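Local coordinates for protein trehalose monomycolate exporter MmpL3 (Mycobacterium tuberculosis, PDB 7NVH) that exports trehalose monomycolate, a mycolic acid carrier, and belongs to the RND-permease clan of membrane transporters, at residues V16-M20 with T327-C332; G42-D46 with P303-L307. All blocks are in the same frame, centred on the assembly; numbering follows the deposited sequence.

Contact 1. Residues V16-M20 with T327-C332; sequences VIGVM and TVLPAC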
ATOM      1  N   VAL A  16      20.176 -15.581 -22.680  1.00 48.74           N
ATOM      2  CA  VAL A  16      19.050 -15.165 -21.856  1.00 48.74           C
ATOM      3  C   VAL A  16      19.440 -15.086 -20.385  1.00 48.74           C
ATOM      4  O   VAL A  16      18.817 -14.326 -19.628  1.00 48.74           O
ATOM      5  CB  VAL A  16      17.844 -16.111 -22.043  1.00 48.74           C
ATOM      6  CG1 VAL A  16      18.226 -17.528 -21.696  1.00 48.74           C
ATOM      7  CG2 VAL A  16      16.641 -15.651 -21.236  1.00 48.74           C
ATOM      8  N   ILE A  17      20.471 -15.819 -19.964  1.00 50.04           N
ATOM      9  CA  ILE A  17      20.952 -15.748 -18.589  1.00 50.04           C
ATOM     10  C   ILE A  17      21.996 -14.660 -18.400  1.00 50.04           C
ATOM     11  O   ILE A  17      22.322 -14.327 -17.251  1.00 50.04           O
ATOM     12  CB  ILE A  17      21.528 -17.106 -18.134  1.00 50.04           C
ATOM     13  CG1 ILE A  17      21.469 -17.238 -16.613  1.00 50.04           C
ATOM     14  CG2 ILE A  17      22.959 -17.266 -18.611  1.00 50.04           C
ATOM     15  CD1 ILE A  17      21.895 -18.593 -16.116  1.00 50.04           C
ATOM     16  N   GLY A  18      22.531 -14.097 -19.480  1.00 53.28           N
ATOM     17  CA  GLY A  18      23.520 -13.043 -19.374  1.00 53.28           C
ATOM     18  C   GLY A  18      23.007 -11.683 -19.796  1.00 53.28           C
ATOM     19  O   GLY A  18      23.635 -10.662 -19.506  1.00 53.28           O
ATOM     20  N   VAL A  19      21.871 -11.651 -20.483  1.00 54.56           N
ATOM     21  CA  VAL A  19      21.233 -10.404 -20.875  1.00 54.56           C
ATOM     22  C   VAL A  19      20.129 -10.014 -19.905  1.00 54.56           C
ATOM     23  O   VAL A  19      20.018  -8.850 -19.517  1.00 54.56           O
ATOM     24  CB  VAL A  19      20.695 -10.507 -22.318  1.00 54.56           C
ATOM     25  CG1 VAL A  19      19.754  -9.355 -22.624  1.00 54.56           C
ATOM     26  CG2 VAL A  19      21.846 -10.527 -23.309  1.00 54.56           C
ATOM     27  N   MET A  20      19.311 -10.980 -19.493  1.00 55.56           N
ATOM     28  CA  MET A  20      18.253 -10.683 -18.543  1.00 55.56           C
ATOM     29  C   MET A  20      18.770 -10.558 -17.118  1.00 55.56           C
ATOM     30  O   MET A  20      18.006 -10.154 -16.236  1.00 55.56           O
ATOM     31  CB  MET A  20      17.166 -11.750 -18.616  1.00 55.56           C
ATOM     32  CG  MET A  20      16.095 -11.451 -19.645  1.00 55.56           C
ATOM     33  SD  MET A  20      14.825 -10.364 -18.988  1.00 55.56           S
ATOM     34  CE  MET A  20      14.399 -11.247 -17.498  1.00 55.56           C
ATOM     35  N   THR A 327      12.278 -16.812 -18.161  1.00 50.40           N
ATOM     36  CA  THR A 327      13.451 -16.597 -18.998  1.00 50.40           C
ATOM     37  C   THR A 327      14.741 -17.056 -18.329  1.00 50.40           C
ATOM     38  O   THR A 327      15.463 -17.889 -18.881  1.00 50.40           O
ATOM     39  CB  THR A 327      13.567 -15.116 -19.368  1.00 50.40           C
ATOM     40  OG1 THR A 327      13.383 -14.320 -18.193  1.00 50.40           O
ATOM     41  CG2 THR A 327      12.514 -14.736 -20.390  1.00 50.40           C
ATOM     42  N   VAL A 328      15.052 -16.525 -17.148  1.00 50.53           N
ATOM     43  CA  VAL A 328      16.326 -16.827 -16.508  1.00 50.53           C
ATOM     44  C   VAL A 328      16.267 -18.175 -15.808  1.00 50.53           C
ATOM     45  O   VAL A 328      17.166 -19.009 -15.960  1.00 50.53           O
ATOM     46  CB  VAL A 328      16.710 -15.706 -15.528  1.00 50.53           C
ATOM     47  CG1 VAL A 328      17.898 -16.124 -14.685  1.00 50.53           C
ATOM     48  CG2 VAL A 328      17.019 -14.436 -16.281  1.00 50.53           C
ATOM     49  N   LEU A 329      15.213 -18.401 -15.028  1.00 49.73           N
ATOM     50  CA  LEU A 329      15.116 -19.638 -14.258  1.00 49.73           C
ATOM     51  C   LEU A 329      15.117 -20.881 -15.137  1.00 49.73           C
ATOM     52  O   LEU A 329      15.827 -21.843 -14.798  1.00 49.73           O
ATOM     53  CB  LEU A 329      13.885 -19.578 -13.350  1.00 49.73           C
ATOM     54  CG  LEU A 329      13.778 -20.689 -12.310  1.00 49.73           C
ATOM     55  CD1 LEU A 329      14.990 -20.674 -11.403  1.00 49.73           C
ATOM     56  CD2 LEU A 329      12.512 -20.518 -11.502  1.00 49.73           C
ATOM     57  N   PRO A 330      14.367 -20.953 -16.245  1.00 49.42           N
ATOM     58  CA  PRO A 330      14.528 -22.116 -17.132  1.00 49.42           C
ATOM     59  C   PRO A 330      15.936 -22.256 -17.675  1.00 49.42           C
ATOM     60  O   PRO A 330      16.426 -23.380 -17.816  1.00 49.42           O
ATOM     61  CB  PRO A 330      13.509 -21.843 -18.244  1.00 49.42           C
ATOM     62  CG  PRO A 330      12.477 -21.019 -17.587  1.00 49.42           C
ATOM     63  CD  PRO A 330      13.258 -20.100 -16.701  1.00 49.42           C
ATOM     64  N   ALA A 331      16.613 -21.146 -17.969  1.00 49.78           N
ATOM     65  CA  ALA A 331      18.002 -21.228 -18.407  1.00 49.78           C
ATOM     66  C   ALA A 331      18.910 -21.697 -17.279  1.00 49.78           C
ATOM     67  O   ALA A 331      19.813 -22.514 -17.498  1.00 49.78           O
ATOM     68  CB  ALA A 331      18.464 -19.874 -18.942  1.00 49.78           C
ATOM     69  N   CYS A 332      18.688 -21.187 -16.065  1.00 51.74           N
ATOM     70  CA  CYS A 332      19.464 -21.636 -14.914  1.00 51.74           C
ATOM     71  C   CYS A 332      19.314 -23.135 -14.711  1.00 51.74           C
ATOM     72  O   CYS A 332      20.287 -23.830 -14.400  1.00 51.74           O
ATOM     73  CB  CYS A 332      19.023 -20.887 -13.657  1.00 51.74           C
ATOM     74  SG  CYS A 332      19.814 -19.290 -13.390  1.00 51.74           S
TER
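In the transmembrane domain of this RND-type transporter, Val16, Ile17 and Met20 pack against helix 305-336 through Thr327, Val328, Ala331 and Cys332, an apolar interface that buries 329 Å² in all. No hydrogen bond joins the two segments, so the contact rests on side-chain packing; the nearest CA approach is 5.2 Å, between Ile17 CA and Val328 CA. Ile17 gives up the most surface. Its CG1 branch runs anti to the backbone N (chi1 -156°) and continues extended through chi2, which places Ile17 CD1 3.5 Å from Cys332 SG. Val16 sets its two methyls on Thr327 and Ala331, one turn apart on the helix. Val16 CG1 meets Ala331 CB at 3.6 Å, while Val16 CG2 rests on Thr327 CB, also at 3.6 Å, and near the carbonyl oxygen of Thr327. Val328 is wedged between Ile17 and Met20: its CG2 touches the CB of Met20 at 3.6 Å, and its CG1 faces the CG1 of Ile17 at 4.2 Å. The helix is kinked here, because Pro330 has no amide hydrogen to bond to the preceding turn; the bond from Cys332 N to Val328 O resumes the helical pattern. Behind the contact, Leu329 turns to helices 203-227 and 248-265, while Trp5 of helix 2-11 touches Thr327. Met20, bent at chi2 and chi3, crosses Thr327 at about a right angle and lays its methyl CE beside the OG1 that is weakly hydrogen-bonded to Leu324 O.

Contact 2. Residues G42-D46 with P303-L307; sequences GFYDD and PQGFL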
ATOM      1  N   GLY A  42      -0.051  12.536  -2.927  1.00 59.83           N
ATOM      2  CA  GLY A  42      -0.824  11.675  -3.800  1.00 59.83           C
ATOM      3  C   GLY A  42      -2.000  11.014  -3.116  1.00 59.83           C
ATOM      4  O   GLY A  42      -2.691  10.189  -3.720  1.00 59.83           O
ATOM      5  N   PHE A  43      -2.243  11.366  -1.854  1.00 59.51           N
ATOM      6  CA  PHE A  43      -3.369  10.801  -1.122  1.00 59.51           C
ATOM      7  C   PHE A  43      -4.675  11.528  -1.385  1.00 59.51           C
ATOM      8  O   PHE A  43      -5.705  11.121  -0.837  1.00 59.51           O
ATOM      9  CB  PHE A  43      -3.082  10.814   0.379  1.00 59.51           C
ATOM     10  CG  PHE A  43      -2.255   9.661   0.843  1.00 59.51           C
ATOM     11  CD1 PHE A  43      -2.791   8.390   0.902  1.00 59.51           C
ATOM     12  CD2 PHE A  43      -0.940   9.847   1.225  1.00 59.51           C
ATOM     13  CE1 PHE A  43      -2.032   7.325   1.328  1.00 59.51           C
ATOM     14  CE2 PHE A  43      -0.178   8.787   1.653  1.00 59.51           C
ATOM     15  CZ  PHE A  43      -0.723   7.524   1.703  1.00 59.51           C
ATOM     16  N   TYR A  44      -4.669  12.581  -2.193  1.00 59.77           N
ATOM     17  CA  TYR A  44      -5.838  13.422  -2.389  1.00 59.77           C
ATOM     18  C   TYR A  44      -6.201  13.475  -3.865  1.00 59.77           C
ATOM     19  O   TYR A  44      -5.323  13.472  -4.733  1.00 59.77           O
ATOM     20  CB  TYR A  44      -5.582  14.834  -1.858  1.00 59.77           C
ATOM     21  CG  TYR A  44      -5.286  14.873  -0.378  1.00 59.77           C
ATOM     22  CD1 TYR A  44      -5.922  14.008   0.497  1.00 59.77           C
ATOM     23  CD2 TYR A  44      -4.363  15.767   0.141  1.00 59.77           C
ATOM     24  CE1 TYR A  44      -5.652  14.035   1.849  1.00 59.77           C
ATOM     25  CE2 TYR A  44      -4.088  15.801   1.491  1.00 59.77           C
ATOM     26  CZ  TYR A  44      -4.735  14.932   2.340  1.00 59.77           C
ATOM     27  OH  TYR A  44      -4.466  14.962   3.687  1.00 59.77           O
ATOM     28  N   ASP A  45      -7.503  13.520  -4.142  1.00 59.06           N
ATOM     29  CA  ASP A  45      -8.001  13.657  -5.504  1.00 59.06           C
ATOM     30  C   ASP A  45      -7.585  15.013  -6.058  1.00 59.06           C
ATOM     31  O   ASP A  45      -8.164  16.039  -5.694  1.00 59.06           O
ATOM     32  CB  ASP A  45      -9.524  13.502  -5.525  1.00 59.06           C
ATOM     33  CG  ASP A  45     -10.107  13.510  -6.929  1.00 59.06           C
ATOM     34  OD1 ASP A  45      -9.387  13.838  -7.895  1.00 59.06           O
ATOM     35  OD2 ASP A  45     -11.305  13.190  -7.065  1.00 59.06           O
ATOM     36  N   ASP A  46      -6.604  15.024  -6.958  1.00 60.01           N
ATOM     37  CA  ASP A  46      -6.028  16.269  -7.449  1.00 60.01           C
ATOM     38  C   ASP A  46      -6.976  17.065  -8.334  1.00 60.01           C
ATOM     39  O   ASP A  46      -6.674  18.220  -8.652  1.00 60.01           O
ATOM     40  CB  ASP A  46      -4.731  15.980  -8.205  1.00 60.01           C
ATOM     41  CG  ASP A  46      -3.624  15.491  -7.293  1.00 60.01           C
ATOM     42  OD1 ASP A  46      -2.982  16.331  -6.630  1.00 60.01           O
ATOM     43  OD2 ASP A  46      -3.398  14.263  -7.236  1.00 60.01           O
ATOM     44  N   PRO A 303      -8.286   8.604  -8.986  1.00 58.62           N
ATOM     45  CA  PRO A 303      -7.500   9.822  -9.220  1.00 58.62           C
ATOM     46  C   PRO A 303      -6.373  10.050  -8.227  1.00 58.62           C
ATOM     47  O   PRO A 303      -5.572  10.971  -8.437  1.00 58.62           O
ATOM     48  CB  PRO A 303      -8.553  10.929  -9.110  1.00 58.62           C
ATOM     49  CG  PRO A 303      -9.544  10.382  -8.145  1.00 58.62           C
ATOM     50  CD  PRO A 303      -9.589   8.894  -8.363  1.00 58.62           C
ATOM     51  N   GLN A 304      -6.281   9.260  -7.161  1.00 58.02           N
ATOM     52  CA  GLN A 304      -5.222   9.450  -6.181  1.00 58.02           C
ATOM     53  C   GLN A 304      -3.867   9.133  -6.797  1.00 58.02           C
ATOM     54  O   GLN A 304      -3.681   8.075  -7.403  1.00 58.02           O
ATOM     55  CB  GLN A 304      -5.462   8.565  -4.961  1.00 58.02           C
ATOM     56  CG  GLN A 304      -6.423   9.148  -3.947  1.00 58.02           C
ATOM     57  CD  GLN A 304      -7.858   8.758  -4.219  1.00 58.02           C
ATOM     58  OE1 GLN A 304      -8.353   8.907  -5.334  1.00 58.02           O
ATOM     59  NE2 GLN A 304      -8.537   8.256  -3.197  1.00 58.02           N
ATOM     60  N   GLY A 305      -2.913  10.053  -6.636  1.00 56.86           N
ATOM     61  CA  GLY A 305      -1.569   9.811  -7.127  1.00 56.86           C
ATOM     62  C   GLY A 305      -0.829   8.736  -6.364  1.00 56.86           C
ATOM     63  O   GLY A 305       0.145   8.181  -6.881  1.00 56.86           O
ATOM     64  N   PHE A 306      -1.262   8.444  -5.139  1.00 57.35           N
ATOM     65  CA  PHE A 306      -0.713   7.314  -4.399  1.00 57.35           C
ATOM     66  C   PHE A 306      -1.018   6.005  -5.115  1.00 57.35           C
ATOM     67  O   PHE A 306      -0.113   5.217  -5.415  1.00 57.35           O
ATOM     68  CB  PHE A 306      -1.288   7.321  -2.980  1.00 57.35           C
ATOM     69  CG  PHE A 306      -1.086   6.042  -2.218  1.00 57.35           C
ATOM     70  CD1 PHE A 306       0.053   5.848  -1.460  1.00 57.35           C
ATOM     71  CD2 PHE A 306      -2.052   5.052  -2.226  1.00 57.35           C
ATOM     72  CE1 PHE A 306       0.235   4.682  -0.745  1.00 57.35           C
ATOM     73  CE2 PHE A 306      -1.872   3.884  -1.516  1.00 57.35           C
ATOM     74  CZ  PHE A 306      -0.728   3.699  -0.774  1.00 57.35           C
ATOM     75  N   LEU A 307      -2.292   5.779  -5.434  1.00 56.24           N
ATOM     76  CA  LEU A 307      -2.692   4.520  -6.051  1.00 56.24           C
ATOM     77  C   LEU A 307      -2.109   4.373  -7.448  1.00 56.24           C
ATOM     78  O   LEU A 307      -1.736   3.269  -7.852  1.00 56.24           O
ATOM     79  CB  LEU A 307      -4.214   4.419  -6.085  1.00 56.24           C
ATOM     80  CG  LEU A 307      -4.827   3.992  -4.753  1.00 56.24           C
ATOM     81  CD1 LEU A 307      -6.312   3.761  -4.889  1.00 56.24           C
ATOM     82  CD2 LEU A 307      -4.139   2.744  -4.236  1.00 56.24           C
TER
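Phe306, Phe43 and Gly42 lose the most surface where 42-46 meets 303-307, and between them they supply a ring stack and a backbone hydrogen bond. The rings of Phe43 and Phe306 form an offset stack, with centroids 4.7 Å apart and planes only 19° from parallel. The overlap is partial: Phe43 places CE1 and CZ over the rim of the Phe306 ring, CZ lying 3.7 Å from Phe306 CD1. Phe306 reaches this position with CG anti to its backbone N (chi1 165°). His234 meets both rings, edge-to-face with Phe306, and Pro625 of helix 624-654 touches both side chains. Gly42 supplies the polar link. Gly42 O accepts the Phe306 N-H, 2.7 Å from N to O, in a fairly straight bond (159° at the hydrogen), although the donor stands above the carbonyl plane. With no side chain on either residue, the backbones come close, Gly42 CA lying 3.9 Å from Gly305 CA, and Gly42 has a positive phi that suits a glycine.

Farther along, the Asp45 carboxylate lies against the Pro303 ring, with its CG 3.4 Å from Pro303 CG. Its OD1 accepts a hydrogen bond from Gly47 N, forming an Asx turn. The Tyr44 side chain leaves the backbone away from 303-307; it touches Leu547 and Glu548 of helix 544-556 and bound lauryl maltose neopentyl glycol. The whole is a tertiary backbone link: a loop carbonyl, Gly42 O, bonds the N-H of Phe306 in the first turn of helix 305-336, beside the detergent-occupied pocket.

In the fold
Both contacts use helix 305-336: contact 2 at its first turn, contact 1 some twenty residues further on, around the kink at Pro330. They are about 38 Å apart between centres and about 24 Å between nearest atoms, so they do not touch. Along the chain the order is 16-20, 42-46, 303-307, 327-332, which nests contact 2 inside the loop closed by contact 1. The N-terminal region thus meets one helix at two levels. The centre of contact 2, beside the detergent pocket, lies about 13 Å from the centre of the chain, that of contact 1 about 31 Å, consistent with a helix spanning much of the membrane domain.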